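Local coordinates for protein benzoate 1,2-dioxygenase beta subunit (Burkholderia mallei ATCC 23344, PDB 3E99) that probably serves as the small, structural subunit of benzoate 1,2-dioxygenase, the ring-hydroxylating enzyme that converts benzoate to its cis-dihydrodiol, at residues A[10-24]-A[87-99]. Numbering follows the deposited sequence.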
loop_
_atom_site.group_PDB
_atom_site.type_symbol
_atom_site.label_atom_id
_atom_site.label_comp_id
_atom_site.label_asym_id
_atom_site.label_seq_id
_atom_site.Cartn_x
_atom_site.Cartn_y
_atom_site.Cartn_z
ATOM N N ILE A 10 -5.362 10.034 -12.221
ATOM C CA ILE A 10 -4.145 10.443 -11.555
ATOM C C ILE A 10 -3.366 9.242 -11.020
ATOM O O ILE A 10 -2.161 9.169 -11.180
ATOM C CB ILE A 10 -4.418 11.480 -10.438
ATOM C CG1 ILE A 10 -5.038 12.775 -11.008
ATOM C CG2 ILE A 10 -3.103 11.820 -9.668
ATOM C CD1 ILE A 10 -5.661 13.716 -9.982
ATOM N N GLN A 11 -4.060 8.303 -10.364
ATOM C CA GLN A 11 -3.455 7.084 -9.839
ATOM C C GLN A 11 -2.814 6.251 -10.963
ATOM O O GLN A 11 -1.687 5.750 -10.833
ATOM C CB GLN A 11 -4.495 6.282 -9.020
ATOM C CG GLN A 11 -4.792 6.929 -7.665
ATOM C CD GLN A 11 -5.917 6.263 -6.890
ATOM O OE1 GLN A 11 -6.959 5.946 -7.442
ATOM N NE2 GLN A 11 -5.715 6.077 -5.600
ATOM N N ALA A 12 -3.482 6.177 -12.103
ATOM C CA ALA A 12 -2.976 5.405 -13.223
ATOM C C ALA A 12 -1.628 5.958 -13.633
ATOM O O ALA A 12 -0.670 5.213 -13.874
ATOM C CB ALA A 12 -3.977 5.417 -14.403
ATOM N N PHE A 13 -1.544 7.283 -13.689
ATOM C CA PHE A 13 -0.310 7.955 -14.007
ATOM C C PHE A 13 0.794 7.752 -12.981
ATOM O O PHE A 13 1.965 7.461 -13.348
ATOM C CB PHE A 13 -0.530 9.427 -14.166
ATOM C CG PHE A 13 0.728 10.169 -14.432
ATOM C CD1 PHE A 13 1.407 9.973 -15.618
ATOM C CD2 PHE A 13 1.267 11.020 -13.473
ATOM C CE1 PHE A 13 2.571 10.636 -15.858
ATOM C CE2 PHE A 13 2.438 11.665 -13.707
ATOM C CZ PHE A 13 3.102 11.465 -14.888
ATOM N N LEU A 14 0.447 7.892 -11.703
ATOM C CA LEU A 14 1.391 7.642 -10.627
ATOM C C LEU A 14 1.934 6.193 -10.674
ATOM O O LEU A 14 3.116 5.962 -10.406
ATOM C CB LEU A 14 0.789 7.942 -9.237
ATOM C CG LEU A 14 0.336 9.368 -8.864
ATOM C CD1 LEU A 14 -0.312 9.434 -7.462
ATOM C CD2 LEU A 14 1.556 10.323 -8.992
ATOM N N TYR A 15 1.065 5.226 -10.981
ATOM C CA TYR A 15 1.489 3.850 -11.025
ATOM C C TYR A 15 2.446 3.661 -12.201
ATOM O O TYR A 15 3.430 2.983 -12.071
ATOM C CB TYR A 15 0.310 2.878 -11.126
ATOM C CG TYR A 15 -0.705 2.998 -9.973
ATOM C CD1 TYR A 15 -0.393 3.660 -8.776
ATOM C CD2 TYR A 15 -1.968 2.491 -10.111
ATOM C CE1 TYR A 15 -1.297 3.755 -7.736
ATOM C CE2 TYR A 15 -2.906 2.595 -9.093
ATOM C CZ TYR A 15 -2.567 3.234 -7.907
ATOM O OH TYR A 15 -3.529 3.321 -6.934
ATOM N N ARG A 16 2.132 4.256 -13.355
ATOM C CA ARG A 16 2.989 4.135 -14.522
ATOM C C ARG A 16 4.350 4.776 -14.271
ATOM O O ARG A 16 5.381 4.166 -14.530
ATOM C CB ARG A 16 2.339 4.798 -15.750
ATOM C CG ARG A 16 3.256 4.799 -16.948
ATOM C CD ARG A 16 2.547 4.960 -18.289
ATOM N NE ARG A 16 3.551 4.709 -19.321
ATOM C CZ ARG A 16 4.297 5.632 -19.908
ATOM N NH1 ARG A 16 4.123 6.929 -19.656
ATOM N NH2 ARG A 16 5.200 5.250 -20.784
ATOM N N GLU A 17 4.343 6.021 -13.782
ATOM C CA GLU A 17 5.591 6.733 -13.523
ATOM C C GLU A 17 6.536 5.933 -12.637
ATOM O O GLU A 17 7.704 5.733 -12.968
ATOM C CB GLU A 17 5.322 8.127 -12.983
ATOM C CG GLU A 17 6.568 8.986 -12.773
ATOM C CD GLU A 17 6.936 9.188 -11.324
ATOM O OE1 GLU A 17 6.031 9.273 -10.456
ATOM O OE2 GLU A 17 8.148 9.230 -11.024
ATOM N N SER A 18 6.013 5.422 -11.539
ATOM C CA SER A 18 6.811 4.619 -10.608
ATOM C C SER A 18 7.212 3.259 -11.202
ATOM O O SER A 18 8.326 2.783 -10.944
ATOM C CB SER A 18 6.104 4.497 -9.232
ATOM O OG SER A 18 4.831 3.941 -9.373
ATOM N N ARG A 19 6.349 2.647 -12.018
ATOM C CA ARG A 19 6.700 1.431 -12.741
ATOM C C ARG A 19 7.903 1.635 -13.662
ATOM O O ARG A 19 8.774 0.746 -13.792
ATOM C CB ARG A 19 5.518 0.883 -13.570
ATOM C CG ARG A 19 5.887 -0.292 -14.474
ATOM C CD ARG A 19 4.678 -0.991 -14.997
ATOM N NE ARG A 19 3.688 -0.084 -15.532
ATOM C CZ ARG A 19 3.748 0.510 -16.717
ATOM N NH1 ARG A 19 4.766 0.318 -17.524
ATOM N NH2 ARG A 19 2.749 1.268 -17.121
ATOM N N LEU A 20 7.969 2.791 -14.320
ATOM C CA LEU A 20 9.082 3.026 -15.237
ATOM C C LEU A 20 10.442 3.033 -14.490
ATOM O O LEU A 20 11.451 2.577 -15.038
ATOM C CB LEU A 20 8.849 4.291 -16.072
ATOM C CG LEU A 20 7.614 4.163 -16.979
ATOM C CD1 LEU A 20 7.315 5.491 -17.659
ATOM C CD2 LEU A 20 7.721 3.024 -18.000
ATOM N N LEU A 21 10.458 3.471 -13.238
ATOM C CA LEU A 21 11.651 3.382 -12.394
ATOM C C LEU A 21 11.926 1.954 -11.982
ATOM O O LEU A 21 13.057 1.483 -12.029
ATOM C CB LEU A 21 11.509 4.235 -11.108
ATOM C CG LEU A 21 11.502 5.730 -11.253
ATOM C CD1 LEU A 21 11.048 6.404 -9.945
ATOM C CD2 LEU A 21 12.902 6.180 -11.691
ATOM N N ASP A 22 10.889 1.252 -11.551
ATOM C CA ASP A 22 11.087 -0.110 -11.070
ATOM C C ASP A 22 11.568 -1.012 -12.203
ATOM O O ASP A 22 12.331 -1.940 -11.960
ATOM C CB ASP A 22 9.825 -0.701 -10.471
ATOM C CG ASP A 22 9.421 -0.037 -9.157
ATOM O OD1 ASP A 22 10.287 0.477 -8.436
ATOM O OD2 ASP A 22 8.222 -0.104 -8.822
ATOM N N ASP A 23 11.141 -0.712 -13.409
ATOM C CA ASP A 23 11.513 -1.509 -14.588
ATOM C C ASP A 23 12.712 -0.943 -15.369
ATOM O O ASP A 23 13.062 -1.469 -16.418
ATOM C CB ASP A 23 10.326 -1.680 -15.499
ATOM C CG ASP A 23 9.292 -2.684 -14.949
ATOM O OD1 ASP A 23 9.601 -3.434 -13.992
ATOM O OD2 ASP A 23 8.148 -2.657 -15.462
ATOM N N LYS A 24 13.339 0.109 -14.832
ATOM C CA LYS A 24 14.564 0.695 -15.335
ATOM C C LYS A 24 14.452 1.216 -16.753
ATOM O O LYS A 24 15.434 1.207 -17.512
ATOM C CB LYS A 24 15.707 -0.300 -15.131
ATOM C CG LYS A 24 15.624 -0.848 -13.676
ATOM C CD LYS A 24 16.833 -1.487 -13.142
ATOM C CE LYS A 24 16.615 -1.960 -11.676
ATOM N NZ LYS A 24 16.770 -0.863 -10.651
ATOM N N ASP A 87 21.513 -7.313 -9.409
ATOM C CA ASP A 87 21.047 -5.959 -9.609
ATOM C C ASP A 87 20.236 -5.563 -8.396
ATOM O O ASP A 87 19.927 -6.420 -7.554
ATOM C CB ASP A 87 20.179 -5.892 -10.865
ATOM C CG ASP A 87 19.952 -4.460 -11.351
ATOM O OD1 ASP A 87 20.625 -3.531 -10.855
ATOM O OD2 ASP A 87 19.085 -4.279 -12.228
ATOM N N THR A 88 19.897 -4.275 -8.312
ATOM C CA THR A 88 18.957 -3.749 -7.313
ATOM C C THR A 88 17.535 -3.780 -7.857
ATOM O O THR A 88 17.251 -3.142 -8.879
ATOM C CB THR A 88 19.298 -2.299 -6.967
ATOM O OG1 THR A 88 20.647 -2.231 -6.474
ATOM C CG2 THR A 88 18.385 -1.773 -5.889
ATOM N N ARG A 89 16.661 -4.559 -7.223
ATOM C CA ARG A 89 15.259 -4.625 -7.637
ATOM C C ARG A 89 14.458 -3.734 -6.720
ATOM O O ARG A 89 14.603 -3.821 -5.516
ATOM C CB ARG A 89 14.745 -6.048 -7.563
ATOM C CG ARG A 89 15.592 -7.024 -8.408
ATOM C CD ARG A 89 15.241 -8.421 -8.106
ATOM N NE ARG A 89 16.236 -9.332 -8.652
ATOM C CZ ARG A 89 16.511 -10.539 -8.171
ATOM N NH1 ARG A 89 15.876 -10.998 -7.109
ATOM N NH2 ARG A 89 17.436 -11.295 -8.765
ATOM N N THR A 90 13.632 -2.864 -7.287
ATOM C CA THR A 90 12.888 -1.898 -6.470
ATOM C C THR A 90 11.402 -2.143 -6.728
ATOM O O THR A 90 11.016 -2.656 -7.795
ATOM C CB THR A 90 13.238 -0.420 -6.776
ATOM O OG1 THR A 90 12.986 -0.122 -8.150
ATOM C CG2 THR A 90 14.720 -0.089 -6.453
ATOM N N SER A 91 10.589 -1.750 -5.768
ATOM C CA SER A 91 9.137 -1.887 -5.876
ATOM C C SER A 91 8.499 -0.710 -5.158
ATOM O O SER A 91 8.563 -0.602 -3.938
ATOM C CB SER A 91 8.640 -3.181 -5.269
ATOM O OG SER A 91 7.263 -3.397 -5.587
ATOM N N HIS A 92 7.937 0.208 -5.945
ATOM C CA HIS A 92 7.196 1.352 -5.431
ATOM C C HIS A 92 5.780 0.944 -5.029
ATOM O O HIS A 92 5.152 0.099 -5.689
ATOM C CB HIS A 92 7.097 2.460 -6.492
ATOM C CG HIS A 92 8.372 3.201 -6.703
ATOM N ND1 HIS A 92 9.518 2.591 -7.169
ATOM C CD2 HIS A 92 8.688 4.505 -6.502
ATOM C CE1 HIS A 92 10.486 3.484 -7.212
ATOM N NE2 HIS A 92 10.005 4.653 -6.833
ATOM N N ASN A 93 5.287 1.588 -3.957
ATOM C CA ASN A 93 3.964 1.328 -3.394
ATOM C C ASN A 93 3.364 2.654 -3.012
ATOM O O ASN A 93 3.800 3.288 -2.043
ATOM C CB ASN A 93 4.036 0.417 -2.169
ATOM C CG ASN A 93 4.681 -0.952 -2.476
ATOM O OD1 ASN A 93 4.011 -1.928 -2.899
ATOM N ND2 ASN A 93 5.984 -1.047 -2.195
ATOM N N ILE A 94 2.416 3.110 -3.819
ATOM C CA ILE A 94 1.847 4.462 -3.705
ATOM C C ILE A 94 0.525 4.289 -2.990
ATOM O O ILE A 94 -0.331 3.518 -3.465
ATOM C CB ILE A 94 1.606 5.081 -5.104
ATOM C CG1 ILE A 94 2.903 5.177 -5.967
ATOM C CG2 ILE A 94 0.850 6.469 -5.011
ATOM C CD1 ILE A 94 3.975 5.911 -5.332
ATOM N N ALA A 95 0.339 5.031 -1.892
ATOM C CA ALA A 95 -0.799 4.844 -0.971
ATOM C C ALA A 95 -1.406 6.193 -0.584
ATOM O O ALA A 95 -0.761 7.241 -0.606
ATOM C CB ALA A 95 -0.320 4.127 0.319
ATOM N N ASN A 96 -2.659 6.148 -0.205
ATOM C CA ASN A 96 -3.316 7.256 0.478
ATOM C C ASN A 96 -3.292 8.518 -0.377
ATOM O O ASN A 96 -2.999 9.627 0.086
ATOM C CB ASN A 96 -2.681 7.510 1.864
ATOM C CG ASN A 96 -2.912 6.385 2.882
ATOM O OD1 ASN A 96 -2.938 5.199 2.563
ATOM N ND2 ASN A 96 -3.011 6.775 4.153
ATOM N N VAL A 97 -3.619 8.333 -1.636
ATOM C CA VAL A 97 -3.588 9.434 -2.597
ATOM C C VAL A 97 -4.792 10.374 -2.377
ATOM O O VAL A 97 -5.918 9.940 -2.389
ATOM C CB VAL A 97 -3.593 8.962 -4.043
ATOM C CG1 VAL A 97 -3.489 10.214 -4.973
ATOM C CG2 VAL A 97 -2.425 7.952 -4.315
ATOM N N GLU A 98 -4.498 11.652 -2.178
ATOM C CA GLU A 98 -5.489 12.691 -2.007
ATOM C C GLU A 98 -5.287 13.802 -2.989
ATOM O O GLU A 98 -4.190 14.334 -3.103
ATOM C CB GLU A 98 -5.378 13.290 -0.635
ATOM C CG GLU A 98 -5.729 12.284 0.485
ATOM C CD GLU A 98 -5.583 12.939 1.808
ATOM O OE1 GLU A 98 -6.495 13.700 2.201
ATOM O OE2 GLU A 98 -4.529 12.776 2.410
ATOM N N ARG A 99 -6.361 14.189 -3.661
ATOM C CA ARG A 99 -6.329 15.351 -4.538
ATOM C C ARG A 99 -6.394 16.609 -3.692
ATOM O O ARG A 99 -7.217 16.700 -2.803
ATOM C CB ARG A 99 -7.517 15.305 -5.496
ATOM C CG ARG A 99 -7.428 14.134 -6.486
ATOM C CD ARG A 99 -8.631 14.135 -7.431
ATOM N NE ARG A 99 -8.757 15.410 -8.149
ATOM C CZ ARG A 99 -9.825 15.749 -8.854
ATOM N NH1 ARG A 99 -10.856 14.909 -8.939
ATOM N NH2 ARG A 99 -9.876 16.944 -9.460
HETATM O O HOH W 1 -2.915 4.427 -4.566
HETATM O O HOH W 2 14.660 0.685 -10.095
HETATM O O HOH W 3 13.097 -3.635 -10.105
#
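Asp22, in the last turn of helix 10-22, takes three hydrogen bonds from strand 89-99, which runs antiparallel to the helix (168°). OD1 accepts His92 ND1 at 2.6 Å on its syn side but well out of the carboxylate plane, though close to the imidazole plane, and Thr90 OG1, also tilted, on its anti side at 2.8 Å; OD2 receives the backbone N of His92 almost straight (2.9 Å, 179°). With chi1 of -74°, CG of His92 lies beside its own backbone N, which lets ring and amide face the same carboxylate. NE2 bonds to the C-terminal carboxylate of Ile164. Beside this polar site Ser18 CB lies in van der Waals contact with His92 CB (3.6 Å).

Past the helix end, Lys24, the positive-phi residue of a Schellman motif, bends at chi4 to give NZ to Thr88 O (2.9 Å). One water joins NZ, Leu21 O and Thr90 OG1, another Asp22 O and Thr90 N.

Toward the helix start the packing is mostly apolar. Leu14 CD1 meets Ile94 CG2 and, tip to tip, Val97 CG2; Ile94 CB sits 4.1 Å from Tyr15 CE1, at the ring edge. A water links Tyr15 OH to Ile94 O.

The helix thus packs on an edge strand of this chain's curved NTF2-like sheet, and the second subunit's Asn96 accepts from Ile94 N. Asp22 OD1 and the Ile164 carboxylate hold the imidazole from two sides, limiting its rotation and probably favouring its protonation, while OD2 ties Asp22 to the strand backbone.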